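PDB 5F7V: Lmo0181 protein from Listeria monocytogenes serovar 1/2a, which binds cycloalternan and probably serves as the lipid-anchored substrate-binding component of an ABC sugar importer. Local coordinates for residues Glu14-Gln19 with Ala68-Glu73; Thr92-Lys97 with Lys293-Phe298; Glu207-Leu212 with Thr381-Leu386. One frame throughout, in Å; residues are numbered along the deposited sequence.

Interaction 1. Residues Glu14-Gln19 with Ala68-Glu73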
ATOM      1  N   GLU A  14      27.467  10.334  -9.601  1.00 17.04           N
ATOM      2  CA  GLU A  14      26.153  10.871  -9.310  1.00 15.73           C
ATOM      3  C   GLU A  14      25.112   9.894  -9.849  1.00 13.91           C
ATOM      4  O   GLU A  14      25.114   9.572 -11.042  1.00 14.78           O
ATOM      5  CB  GLU A  14      25.974  12.230  -9.961  1.00 17.82           C
ATOM      6  CG  GLU A  14      27.086  13.190  -9.588  1.00 20.10           C
ATOM      7  CD  GLU A  14      26.595  14.620  -9.443  1.00 21.90           C
ATOM      8  OE1 GLU A  14      25.354  14.837  -9.454  1.00 22.81           O
ATOM      9  OE2 GLU A  14      27.475  15.508  -9.324  1.00 24.83           O
ATOM     10  N   ILE A  15      24.244   9.424  -8.965  1.00 11.58           N
ATOM     11  CA  ILE A  15      23.175   8.531  -9.393  1.00 10.64           C
ATOM     12  C   ILE A  15      21.840   9.257  -9.313  1.00  9.78           C
ATOM     13  O   ILE A  15      21.650  10.187  -8.528  1.00  9.32           O
ATOM     14  CB  ILE A  15      23.104   7.213  -8.574  1.00  9.97           C
ATOM     15  CG1 ILE A  15      22.749   7.476  -7.096  1.00  9.33           C
ATOM     16  CG2 ILE A  15      24.385   6.409  -8.764  1.00 10.84           C
ATOM     17  CD1 ILE A  15      22.433   6.223  -6.292  1.00  8.89           C
ATOM     18  N   THR A  16      20.889   8.808 -10.110  1.00  9.38           N
ATOM     19  CA  THR A  16      19.496   9.230  -9.997  1.00  9.01           C
ATOM     20  C   THR A  16      18.675   8.183  -9.264  1.00  7.92           C
ATOM     21  O   THR A  16      18.862   6.990  -9.495  1.00  7.78           O
ATOM     22  CB  THR A  16      18.906   9.503 -11.386  1.00  9.89           C
ATOM     23  OG1 THR A  16      19.110   8.354 -12.222  1.00 10.43           O
ATOM     24  CG2 THR A  16      19.617  10.682 -12.041  1.00 11.10           C
ATOM     25  N   TYR A  17      17.768   8.646  -8.419  1.00  7.37           N
ATOM     26  CA  TYR A  17      16.811   7.811  -7.669  1.00  6.78           C
ATOM     27  C   TYR A  17      15.433   8.375  -7.896  1.00  7.11           C
ATOM     28  O   TYR A  17      15.217   9.539  -7.608  1.00  7.60           O
ATOM     29  CB  TYR A  17      17.167   7.766  -6.176  1.00  6.36           C
ATOM     30  CG  TYR A  17      16.133   7.021  -5.332  1.00  5.90           C
ATOM     31  CD1 TYR A  17      15.711   5.745  -5.699  1.00  5.78           C
ATOM     32  CD2 TYR A  17      15.586   7.606  -4.192  1.00  5.87           C
ATOM     33  CE1 TYR A  17      14.780   5.064  -4.954  1.00  5.62           C
ATOM     34  CE2 TYR A  17      14.676   6.912  -3.424  1.00  5.70           C
ATOM     35  CZ  TYR A  17      14.269   5.664  -3.821  1.00  5.52           C
ATOM     36  OH  TYR A  17      13.302   4.958  -3.115  1.00  5.68           O
ATOM     37  N   TYR A  18      14.553   7.568  -8.477  1.00  7.31           N
ATOM     38  CA  TYR A  18      13.171   7.950  -8.804  1.00  7.95           C
ATOM     39  C   TYR A  18      12.297   7.264  -7.771  1.00  7.04           C
ATOM     40  O   TYR A  18      12.493   6.068  -7.498  1.00  6.67           O
ATOM     41  CB  TYR A  18      12.918   7.457 -10.206  1.00  9.46           C
ATOM     42  CG  TYR A  18      11.900   8.043 -11.123  1.00 11.64           C
ATOM     43  CD1 TYR A  18      12.179   9.068 -12.014  1.00 13.10           C
ATOM     44  CD2 TYR A  18      10.637   7.470 -11.169  1.00 12.12           C
ATOM     45  CE1 TYR A  18      11.219   9.544 -12.885  1.00 14.75           C
ATOM     46  CE2 TYR A  18       9.648   7.924 -12.013  1.00 13.68           C
ATOM     47  CZ  TYR A  18       9.936   8.963 -12.882  1.00 14.91           C
ATOM     48  OH  TYR A  18       8.865   9.323 -13.682  1.00 17.91           O
ATOM     49  N   GLN A  19      11.387   7.994  -7.130  1.00  6.77           N
ATOM     50  CA  GLN A  19      10.561   7.379  -6.066  1.00  6.29           C
ATOM     51  C   GLN A  19       9.216   8.071  -5.898  1.00  6.70           C
ATOM     52  O   GLN A  19       8.992   9.157  -6.433  1.00  7.09           O
ATOM     53  CB  GLN A  19      11.357   7.358  -4.758  1.00  6.07           C
ATOM     54  CG  GLN A  19      11.532   8.727  -4.097  1.00  6.40           C
ATOM     55  CD  GLN A  19      10.411   9.035  -3.117  1.00  6.92           C
ATOM     56  OE1 GLN A  19      10.114   8.234  -2.232  1.00  6.83           O
ATOM     57  NE2 GLN A  19       9.823  10.213  -3.255  1.00  7.71           N
ATOM     58  N   ALA A  68      16.464   5.516 -18.174  1.00 13.50           N
ATOM     59  CA  ALA A  68      16.092   4.951 -16.893  1.00 12.04           C
ATOM     60  C   ALA A  68      16.869   5.592 -15.746  1.00 11.17           C
ATOM     61  O   ALA A  68      18.058   5.870 -15.865  1.00 11.61           O
ATOM     62  CB  ALA A  68      16.337   3.451 -16.896  1.00 11.65           C
ATOM     63  N   PRO A  69      16.192   5.853 -14.637  1.00 10.24           N
ATOM     64  CA  PRO A  69      16.909   6.222 -13.420  1.00  9.63           C
ATOM     65  C   PRO A  69      17.861   5.096 -13.015  1.00  8.88           C
ATOM     66  O   PRO A  69      17.585   3.940 -13.269  1.00  8.62           O
ATOM     67  CB  PRO A  69      15.789   6.364 -12.379  1.00  9.41           C
ATOM     68  CG  PRO A  69      14.494   6.374 -13.128  1.00  9.85           C
ATOM     69  CD  PRO A  69      14.754   5.632 -14.404  1.00 10.07           C
ATOM     70  N   ASP A  70      18.984   5.416 -12.386  1.00  8.66           N
ATOM     71  CA  ASP A  70      19.876   4.359 -11.945  1.00  8.26           C
ATOM     72  C   ASP A  70      19.235   3.466 -10.904  1.00  7.59           C
ATOM     73  O   ASP A  70      19.444   2.262 -10.942  1.00  7.47           O
ATOM     74  CB  ASP A  70      21.160   4.933 -11.377  1.00  8.56           C
ATOM     75  CG  ASP A  70      21.926   5.758 -12.368  1.00  9.21           C
ATOM     76  OD1 ASP A  70      22.365   5.196 -13.394  1.00  9.80           O
ATOM     77  OD2 ASP A  70      22.057   6.966 -12.123  1.00  9.69           O
ATOM     78  N   ALA A  71      18.486   4.066  -9.990  1.00  7.46           N
ATOM     79  CA  ALA A  71      17.794   3.331  -8.952  1.00  7.11           C
ATOM     80  C   ALA A  71      16.355   3.832  -8.966  1.00  7.09           C
ATOM     81  O   ALA A  71      16.123   5.019  -9.182  1.00  7.44           O
ATOM     82  CB  ALA A  71      18.440   3.572  -7.610  1.00  7.16           C
ATOM     83  N   PHE A  72      15.385   2.961  -8.701  1.00  6.79           N
ATOM     84  CA  PHE A  72      14.006   3.409  -8.652  1.00  6.82           C
ATOM     85  C   PHE A  72      13.171   2.520  -7.763  1.00  6.50           C
ATOM     86  O   PHE A  72      13.420   1.330  -7.628  1.00  6.28           O
ATOM     87  CB  PHE A  72      13.394   3.530 -10.060  1.00  7.08           C
ATOM     88  CG  PHE A  72      13.565   2.344 -10.952  1.00  7.04           C
ATOM     89  CD1 PHE A  72      12.663   1.319 -10.966  1.00  6.96           C
ATOM     90  CD2 PHE A  72      14.667   2.269 -11.805  1.00  7.39           C
ATOM     91  CE1 PHE A  72      12.826   0.243 -11.826  1.00  7.18           C
ATOM     92  CE2 PHE A  72      14.824   1.189 -12.672  1.00  7.57           C
ATOM     93  CZ  PHE A  72      13.879   0.178 -12.690  1.00  7.51           C
ATOM     94  N   GLU A  73      12.168   3.152  -7.187  1.00  6.59           N
ATOM     95  CA  GLU A  73      11.250   2.501  -6.263  1.00  6.38           C
ATOM     96  C   GLU A  73      10.209   1.690  -7.021  1.00  6.22           C
ATOM     97  O   GLU A  73       9.707   2.100  -8.066  1.00  6.44           O
ATOM     98  CB  GLU A  73      10.568   3.553  -5.412  1.00  6.70           C
ATOM     99  CG  GLU A  73      10.110   3.023  -4.087  1.00  6.62           C
ATOM    100  CD  GLU A  73       9.579   4.085  -3.176  1.00  7.10           C
ATOM    101  OE1 GLU A  73       9.063   5.114  -3.664  1.00  7.49           O
ATOM    102  OE2 GLU A  73       9.638   3.888  -1.937  1.00  7.25           O
TER
HETATM  103  O   HOH W   1      22.981   9.025 -13.615  1.00 17.19           O
HETATM  104  O   HOH W   2      19.120   8.536 -15.066  1.00 20.41           O
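E73, Y18 and D70 bury the most surface where strand 14-19 runs parallel to strand 71-73, as neighbours in the central sheet of an alpha/beta lobe. Y18 joins the two backbones. Its N donates to A71 O at 3.1 Å, and its O accepts from E73 N at 3.0 Å. Its CB rests on the P69 ring, 3.5 Å from P69 CG. A chi1 of -156°, with CG on the far side from N, carries the Y18 ring off the neighbouring strand. D70 sits just ahead of the paired strand and exchanges two bonds with T16. T16 N donates to D70 OD2 at 3.0 Å, through the anti lone pair of the carboxylate. D70 N donates a hydrogen bond to T16 OG1 at 2.9 Å. Water 1 also donates to D70 OD2, while OD1 is bonded to S291. E73 lies alongside Q19, pointing the same way, with E73 OE1 3.4 Å from Q19 CB. The carboxylate is held by F20 N and S21, near a bound glucose unit. Strand 14-19 also pairs with strand 43-49, and strand 71-75 with strand 278-287. Helix 52-64 packs on Y18 and F72, while I285 touches Y17 and A71 on the other face.

Interaction 2. Residues Thr92-Lys97 with Lys293-Phe298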
ATOM      1  N   THR A  92      22.043 -10.551  -7.423  1.00  9.66           N
ATOM      2  CA  THR A  92      22.660 -11.724  -6.781  1.00 11.25           C
ATOM      3  C   THR A  92      24.116 -11.478  -6.424  1.00 11.92           C
ATOM      4  O   THR A  92      24.511 -11.739  -5.285  1.00 12.75           O
ATOM      5  CB  THR A  92      22.559 -12.958  -7.691  1.00 12.79           C
ATOM      6  OG1 THR A  92      21.176 -13.219  -7.906  1.00 12.61           O
ATOM      7  CG2 THR A  92      23.207 -14.201  -7.067  1.00 15.02           C
ATOM      8  N   SER A  93      24.919 -11.008  -7.374  1.00 11.89           N
ATOM      9  CA  SER A  93      26.348 -10.800  -7.117  1.00 12.93           C
ATOM     10  C   SER A  93      26.615  -9.699  -6.097  1.00 12.10           C
ATOM     11  O   SER A  93      27.487  -9.826  -5.227  1.00 13.10           O
ATOM     12  CB  SER A  93      27.120 -10.552  -8.421  1.00 13.73           C
ATOM     13  OG  SER A  93      26.701  -9.366  -9.071  1.00 12.69           O
ATOM     14  N   TYR A  94      25.826  -8.629  -6.222  1.00 10.45           N
ATOM     15  CA  TYR A  94      25.980  -7.441  -5.404  1.00 10.11           C
ATOM     16  C   TYR A  94      25.712  -7.857  -3.969  1.00 10.49           C
ATOM     17  O   TYR A  94      26.437  -7.483  -3.044  1.00 11.32           O
ATOM     18  CB  TYR A  94      25.008  -6.327  -5.831  1.00  8.88           C
ATOM     19  CG  TYR A  94      25.353  -5.830  -7.195  1.00  9.00           C
ATOM     20  CD1 TYR A  94      26.303  -4.843  -7.381  1.00  9.73           C
ATOM     21  CD2 TYR A  94      24.814  -6.412  -8.337  1.00  8.87           C
ATOM     22  CE1 TYR A  94      26.688  -4.435  -8.656  1.00 10.44           C
ATOM     23  CE2 TYR A  94      25.149  -5.992  -9.605  1.00  9.51           C
ATOM     24  CZ  TYR A  94      26.091  -5.002  -9.768  1.00 10.35           C
ATOM     25  OH  TYR A  94      26.472  -4.586 -11.015  1.00 11.75           O
ATOM     26  N   ILE A  95      24.685  -8.672  -3.784  1.00 10.49           N
ATOM     27  CA  ILE A  95      24.320  -9.097  -2.432  1.00 11.35           C
ATOM     28  C   ILE A  95      25.368 -10.064  -1.873  1.00 13.54           C
ATOM     29  O   ILE A  95      25.743  -9.947  -0.697  1.00 14.51           O
ATOM     30  CB  ILE A  95      22.912  -9.734  -2.452  1.00 10.98           C
ATOM     31  CG1 ILE A  95      21.884  -8.622  -2.683  1.00  9.73           C
ATOM     32  CG2 ILE A  95      22.562 -10.476  -1.155  1.00 12.35           C
ATOM     33  CD1 ILE A  95      20.511  -9.124  -3.046  1.00  9.59           C
ATOM     34  N   GLU A  96      25.871 -10.992  -2.687  1.00 14.84           N
ATOM     35  CA  GLU A  96      26.906 -11.953  -2.248  1.00 17.82           C
ATOM     36  C   GLU A  96      28.123 -11.197  -1.727  1.00 18.41           C
ATOM     37  O   GLU A  96      28.701 -11.610  -0.715  1.00 19.98           O
ATOM     38  CB  GLU A  96      27.323 -12.862  -3.407  1.00 19.58           C
ATOM     39  CG  GLU A  96      26.302 -13.901  -3.871  1.00 20.78           C
ATOM     40  CD  GLU A  96      26.651 -14.650  -5.166  1.00 22.84           C
ATOM     41  OE1 GLU A  96      27.481 -14.135  -5.952  1.00 23.82           O
ATOM     42  OE2 GLU A  96      26.111 -15.762  -5.440  1.00 25.03           O
ATOM     43  N   LYS A  97      28.505 -10.112  -2.389  1.00 17.41           N
ATOM     44  CA  LYS A  97      29.696  -9.339  -2.047  1.00 18.59           C
ATOM     45  C   LYS A  97      29.479  -8.258  -0.986  1.00 18.27           C
ATOM     46  O   LYS A  97      30.446  -7.673  -0.460  1.00 19.64           O
ATOM     47  CB  LYS A  97      30.293  -8.801  -3.353  1.00 18.47           C
ATOM     48  CG  LYS A  97      30.797  -9.977  -4.177  1.00 20.04           C
ATOM     49  CD  LYS A  97      31.429  -9.694  -5.518  1.00 20.67           C
ATOM     50  CE  LYS A  97      30.412  -9.379  -6.589  1.00 19.04           C
ATOM     51  NZ  LYS A  97      30.956  -9.274  -7.978  1.00 19.83           N
ATOM     52  N   LYS A 293      26.263   2.669 -13.466  1.00 12.21           N
ATOM     53  CA  LYS A 293      26.601   3.048 -12.096  1.00 11.49           C
ATOM     54  C   LYS A 293      25.936   2.061 -11.133  1.00 10.18           C
ATOM     55  O   LYS A 293      25.440   2.454 -10.078  1.00  9.35           O
ATOM     56  CB  LYS A 293      26.101   4.468 -11.836  1.00 11.88           C
ATOM     57  CG  LYS A 293      26.675   5.526 -12.753  1.00 13.12           C
ATOM     58  CD  LYS A 293      25.983   6.860 -12.574  1.00 13.64           C
ATOM     59  CE  LYS A 293      26.271   7.722 -13.790  1.00 14.86           C
ATOM     60  NZ  LYS A 293      25.547   8.997 -13.764  1.00 15.75           N
ATOM     61  N   LYS A 294      25.980   0.778 -11.476  1.00  9.85           N
ATOM     62  CA  LYS A 294      25.221  -0.184 -10.698  1.00  9.16           C
ATOM     63  C   LYS A 294      25.795  -0.375  -9.299  1.00  8.90           C
ATOM     64  O   LYS A 294      25.021  -0.534  -8.364  1.00  8.15           O
ATOM     65  CB  LYS A 294      25.159  -1.535 -11.382  1.00  9.52           C
ATOM     66  CG  LYS A 294      24.456  -1.507 -12.725  1.00  9.91           C
ATOM     67  CD  LYS A 294      24.226  -2.942 -13.183  1.00 10.49           C
ATOM     68  CE  LYS A 294      23.390  -3.072 -14.435  1.00 10.96           C
ATOM     69  NZ  LYS A 294      24.153  -2.558 -15.587  1.00 11.70           N
ATOM     70  N   GLU A 295      27.102  -0.316  -9.098  1.00  9.41           N
ATOM     71  CA  GLU A 295      27.640  -0.493  -7.762  1.00  9.64           C
ATOM     72  C   GLU A 295      27.146   0.623  -6.849  1.00  8.79           C
ATOM     73  O   GLU A 295      26.694   0.346  -5.734  1.00  8.29           O
ATOM     74  CB  GLU A 295      29.176  -0.533  -7.809  1.00 11.14           C
ATOM     75  CG  GLU A 295      29.849  -0.784  -6.464  1.00 12.36           C
ATOM     76  CD  GLU A 295      29.433  -2.057  -5.749  1.00 13.11           C
ATOM     77  OE1 GLU A 295      29.098  -3.062  -6.432  1.00 13.98           O
ATOM     78  OE2 GLU A 295      29.435  -2.054  -4.473  1.00 14.77           O
ATOM     79  N   ALA A 296      27.235   1.861  -7.322  1.00  8.53           N
ATOM     80  CA  ALA A 296      26.781   2.996  -6.520  1.00  8.16           C
ATOM     81  C   ALA A 296      25.281   2.933  -6.253  1.00  7.25           C
ATOM     82  O   ALA A 296      24.818   3.222  -5.160  1.00  6.96           O
ATOM     83  CB  ALA A 296      27.127   4.299  -7.213  1.00  8.67           C
ATOM     84  N   ALA A 297      24.485   2.563  -7.249  1.00  6.85           N
ATOM     85  CA  ALA A 297      23.022   2.436  -7.095  1.00  6.28           C
ATOM     86  C   ALA A 297      22.682   1.346  -6.105  1.00  5.92           C
ATOM     87  O   ALA A 297      21.813   1.530  -5.255  1.00  5.58           O
ATOM     88  CB  ALA A 297      22.392   2.200  -8.449  1.00  6.28           C
ATOM     89  N   PHE A 298      23.385   0.217  -6.197  1.00  6.13           N
ATOM     90  CA  PHE A 298      23.231  -0.840  -5.239  1.00  6.04           C
ATOM     91  C   PHE A 298      23.578  -0.418  -3.828  1.00  6.18           C
ATOM     92  O   PHE A 298      22.876  -0.767  -2.874  1.00  5.92           O
ATOM     93  CB  PHE A 298      24.041  -2.084  -5.631  1.00  6.52           C
ATOM     94  CG  PHE A 298      23.925  -3.154  -4.596  1.00  6.64           C
ATOM     95  CD1 PHE A 298      22.760  -3.910  -4.510  1.00  6.37           C
ATOM     96  CD2 PHE A 298      24.899  -3.319  -3.637  1.00  7.13           C
ATOM     97  CE1 PHE A 298      22.611  -4.845  -3.493  1.00  6.59           C
ATOM     98  CE2 PHE A 298      24.750  -4.268  -2.649  1.00  7.38           C
ATOM     99  CZ  PHE A 298      23.608  -5.051  -2.585  1.00  7.11           C
TER
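Y94 and F298 reach across between two helices through different first torsions. Y94 CG stands beside its own backbone N (chi1 -67°), whereas F298 CG is anti to its N (chi1 177°). The two side chains run alongside each other, pointing opposite ways. This sets Y94 CB over the centre of the F298 ring, 3.4 Å from the centroid, as a CH-pi contact. The rings themselves meet obliquely, with planes at 38°. Beyond the CB, the Y94 ring continues past the first turn of the partner helix. Its OH lies 3.3 Å from K294 CB, against the aliphatic part of the lysine. E295 bends at its second torsion and brings OE1 to the edge of the Y94 ring, 3.4 Å from CD1. The K294 amine turns elsewhere, to the carbonyls of S291 and K289. I95 adds CG1 at 3.9 Å from F298 CE1. The axes of the two short helical segments stay 11.0 Å apart, so the side chains bridge the gap. M123 of strand 119-135 touches both I95 and F298. On the sheet side of helix 294-306, A296 packs on strand 13-19 and A297 on strand 278-287.

Interaction 3. Residues Glu207-Leu212 with Thr381-Leu386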
ATOM      1  N   GLU A 207     -19.399 -15.309  -3.131  1.00  4.51           N
ATOM      2  CA  GLU A 207     -18.930 -14.651  -1.920  1.00  4.34           C
ATOM      3  C   GLU A 207     -18.315 -13.314  -2.294  1.00  4.11           C
ATOM      4  O   GLU A 207     -18.379 -12.375  -1.488  1.00  3.97           O
ATOM      5  CB  GLU A 207     -17.956 -15.551  -1.135  1.00  4.46           C
ATOM      6  CG  GLU A 207     -16.634 -15.935  -1.760  1.00  4.61           C
ATOM      7  CD  GLU A 207     -16.693 -17.137  -2.667  1.00  5.03           C
ATOM      8  OE1 GLU A 207     -17.747 -17.573  -3.169  1.00  5.50           O
ATOM      9  OE2 GLU A 207     -15.582 -17.660  -2.882  1.00  5.55           O
ATOM     10  N   ASN A 208     -17.728 -13.208  -3.480  1.00  4.12           N
ATOM     11  CA  ASN A 208     -17.132 -11.940  -3.917  1.00  3.97           C
ATOM     12  C   ASN A 208     -18.203 -10.949  -4.312  1.00  4.01           C
ATOM     13  O   ASN A 208     -18.056  -9.756  -4.056  1.00  3.89           O
ATOM     14  CB  ASN A 208     -16.174 -12.153  -5.089  1.00  4.01           C
ATOM     15  CG  ASN A 208     -14.847 -12.726  -4.634  1.00  3.94           C
ATOM     16  OD1 ASN A 208     -14.677 -13.141  -3.472  1.00  3.91           O
ATOM     17  ND2 ASN A 208     -13.855 -12.665  -5.532  1.00  3.96           N
ATOM     18  N   VAL A 209     -19.308 -11.387  -4.912  1.00  4.20           N
ATOM     19  CA  VAL A 209     -20.424 -10.479  -5.160  1.00  4.27           C
ATOM     20  C   VAL A 209     -20.888  -9.937  -3.836  1.00  4.19           C
ATOM     21  O   VAL A 209     -21.146  -8.736  -3.724  1.00  4.13           O
ATOM     22  CB  VAL A 209     -21.578 -11.187  -5.898  1.00  4.62           C
ATOM     23  CG1 VAL A 209     -22.785 -10.262  -6.029  1.00  4.76           C
ATOM     24  CG2 VAL A 209     -21.140 -11.698  -7.262  1.00  4.87           C
ATOM     25  N   GLU A 210     -21.022 -10.758  -2.807  1.00  4.31           N
ATOM     26  CA  GLU A 210     -21.459 -10.247  -1.500  1.00  4.42           C
ATOM     27  C   GLU A 210     -20.466  -9.254  -0.932  1.00  4.04           C
ATOM     28  O   GLU A 210     -20.825  -8.221  -0.364  1.00  4.07           O
ATOM     29  CB  GLU A 210     -21.647 -11.441  -0.569  1.00  4.87           C
ATOM     30  CG  GLU A 210     -22.294 -11.050   0.758  1.00  5.27           C
ATOM     31  CD  GLU A 210     -22.587 -12.202   1.693  1.00  5.91           C
ATOM     32  OE1 GLU A 210     -21.943 -13.269   1.575  1.00  6.63           O
ATOM     33  OE2 GLU A 210     -23.546 -12.033   2.500  1.00  6.67           O
ATOM     34  N   ALA A 211     -19.171  -9.538  -1.066  1.00  3.77           N
ATOM     35  CA  ALA A 211     -18.116  -8.653  -0.553  1.00  3.60           C
ATOM     36  C   ALA A 211     -18.134  -7.298  -1.232  1.00  3.56           C
ATOM     37  O   ALA A 211     -18.013  -6.252  -0.591  1.00  3.48           O
ATOM     38  CB  ALA A 211     -16.737  -9.287  -0.674  1.00  3.55           C
ATOM     39  N   LEU A 212     -18.254  -7.317  -2.561  1.00  3.66           N
ATOM     40  CA  LEU A 212     -18.334  -6.045  -3.286  1.00  3.68           C
ATOM     41  C   LEU A 212     -19.583  -5.276  -2.957  1.00  3.74           C
ATOM     42  O   LEU A 212     -19.493  -4.053  -2.793  1.00  3.71           O
ATOM     43  CB  LEU A 212     -18.239  -6.286  -4.782  1.00  3.81           C
ATOM     44  CG  LEU A 212     -18.274  -5.019  -5.685  1.00  3.88           C
ATOM     45  CD1 LEU A 212     -17.124  -4.103  -5.401  1.00  3.75           C
ATOM     46  CD2 LEU A 212     -18.219  -5.446  -7.135  1.00  4.04           C
ATOM     47  N   THR A 381     -23.876  -2.598 -11.606  1.00  4.80           N
ATOM     48  CA  THR A 381     -24.161  -3.360 -10.399  1.00  4.70           C
ATOM     49  C   THR A 381     -22.970  -4.231 -10.021  1.00  4.42           C
ATOM     50  O   THR A 381     -22.134  -4.502 -10.875  1.00  4.26           O
ATOM     51  CB  THR A 381     -25.379  -4.263 -10.508  1.00  4.89           C
ATOM     52  OG1 THR A 381     -25.009  -5.331 -11.392  1.00  4.76           O
ATOM     53  CG2 THR A 381     -26.601  -3.565 -10.997  1.00  5.20           C
ATOM     54  N   PRO A 382     -22.883  -4.667  -8.740  1.00  4.34           N
ATOM     55  CA  PRO A 382     -21.745  -5.504  -8.358  1.00  4.25           C
ATOM     56  C   PRO A 382     -21.598  -6.741  -9.213  1.00  4.37           C
ATOM     57  O   PRO A 382     -20.467  -7.033  -9.640  1.00  4.04           O
ATOM     58  CB  PRO A 382     -22.011  -5.793  -6.866  1.00  4.27           C
ATOM     59  CG  PRO A 382     -22.786  -4.610  -6.383  1.00  4.38           C
ATOM     60  CD  PRO A 382     -23.676  -4.278  -7.555  1.00  4.50           C
ATOM     61  N   GLU A 383     -22.701  -7.434  -9.526  1.00  4.81           N
ATOM     62  CA  GLU A 383     -22.564  -8.653 -10.318  1.00  5.55           C
ATOM     63  C   GLU A 383     -22.037  -8.313 -11.712  1.00  4.93           C
ATOM     64  O   GLU A 383     -21.219  -9.027 -12.246  1.00  4.77           O
ATOM     65  CB  GLU A 383     -23.884  -9.421 -10.411  1.00  6.89           C
ATOM     66  CG  GLU A 383     -23.887 -10.550 -11.419  1.00  8.60           C
ATOM     67  CD  GLU A 383     -22.804 -11.571 -11.308  1.00 10.57           C
ATOM     68  OE1 GLU A 383     -22.367 -12.120 -12.347  1.00 12.99           O
ATOM     69  OE2 GLU A 383     -22.422 -11.809 -10.140  1.00 13.27           O
ATOM     70  N   LYS A 384     -22.528  -7.245 -12.339  1.00  4.48           N
ATOM     71  CA  LYS A 384     -22.054  -6.931 -13.690  1.00  4.34           C
ATOM     72  C   LYS A 384     -20.589  -6.520 -13.655  1.00  4.10           C
ATOM     73  O   LYS A 384     -19.798  -6.908 -14.527  1.00  4.15           O
ATOM     74  CB  LYS A 384     -22.889  -5.832 -14.336  1.00  4.47           C
ATOM     75  CG  LYS A 384     -24.271  -6.340 -14.741  1.00  4.70           C
ATOM     76  CD  LYS A 384     -25.049  -5.271 -15.507  1.00  4.90           C
ATOM     77  CE  LYS A 384     -25.380  -4.064 -14.653  1.00  4.85           C
ATOM     78  NZ  LYS A 384     -26.343  -3.186 -15.358  1.00  5.12           N
ATOM     79  N   ALA A 385     -20.182  -5.760 -12.661  1.00  3.95           N
ATOM     80  CA  ALA A 385     -18.809  -5.356 -12.544  1.00  3.83           C
ATOM     81  C   ALA A 385     -17.866  -6.550 -12.427  1.00  3.77           C
ATOM     82  O   ALA A 385     -16.806  -6.546 -13.043  1.00  3.78           O
ATOM     83  CB  ALA A 385     -18.614  -4.431 -11.350  1.00  3.72           C
ATOM     84  N   LEU A 386     -18.257  -7.531 -11.625  1.00  3.76           N
ATOM     85  CA  LEU A 386     -17.431  -8.717 -11.429  1.00  3.75           C
ATOM     86  C   LEU A 386     -17.440  -9.617 -12.646  1.00  3.95           C
ATOM     87  O   LEU A 386     -16.388 -10.213 -12.947  1.00  3.95           O
ATOM     88  CB  LEU A 386     -17.836  -9.418 -10.142  1.00  3.75           C
ATOM     89  CG  LEU A 386     -17.495  -8.611  -8.901  1.00  3.63           C
ATOM     90  CD1 LEU A 386     -18.141  -9.248  -7.706  1.00  3.71           C
ATOM     91  CD2 LEU A 386     -15.994  -8.454  -8.676  1.00  3.54           C
TER
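L212 and L386 form the centre of this helix-helix contact, overlapping side by side as each points toward the other's helix. L212 CD2 lies 3.7 Å from L386 CG. The same methyl reaches P382 CB at 3.8 Å and touches A385 more loosely. L386 CD1 in turn lies against the backbone of the other helix, 3.6 Å from V209 CA and 3.7 Å from N208 O. At the outer side, E383 OE2 comes within 3.2 Å of V209 CG2. Bending at chi2 (54°) carries the E383 carboxylate to that methyl. Behind these contacts, L212 CG is anti to its backbone N (chi1 -179°), which extends the leucine toward P382. P382 opens helix 382-397, and T381 caps it: K384 N donates to T381 OG1 at 3.3 Å. N208 is fixed from outside, its ND2 donating to the carbonyls of I203 and S192. The short helical segments meet at 121° with axes 9.4 Å apart, and apolar side chains fill the contact. F182 of helix 179-187 covers N208, L212 and L386. F372 of helix 361-376 touches both leucines, and V375 of that helix packs on P382 and A385. The contact thus joins the C-terminal helix to helix 206-220.

In the fold
Interactions 1 and 2 are neighbours, with centres 14 Å apart. K293 NZ probably bonds to E14 O at 2.8 Å, and I15 packs on A296 and A297. The helix of 293-298 therefore packs against the strands paired in interaction 1. Interaction 3 lies on the opposite side of the chain's centre. Its centre is 40 Å from interaction 1 and 46 Å from interaction 2. Both sides approach the bound cycloalternan: the E73 side chain is about 6 Å from a glucose unit and that of L212 about 12 Å. This is consistent with the two-lobed fold of solute-binding proteins, which hold their ligand between the lobes.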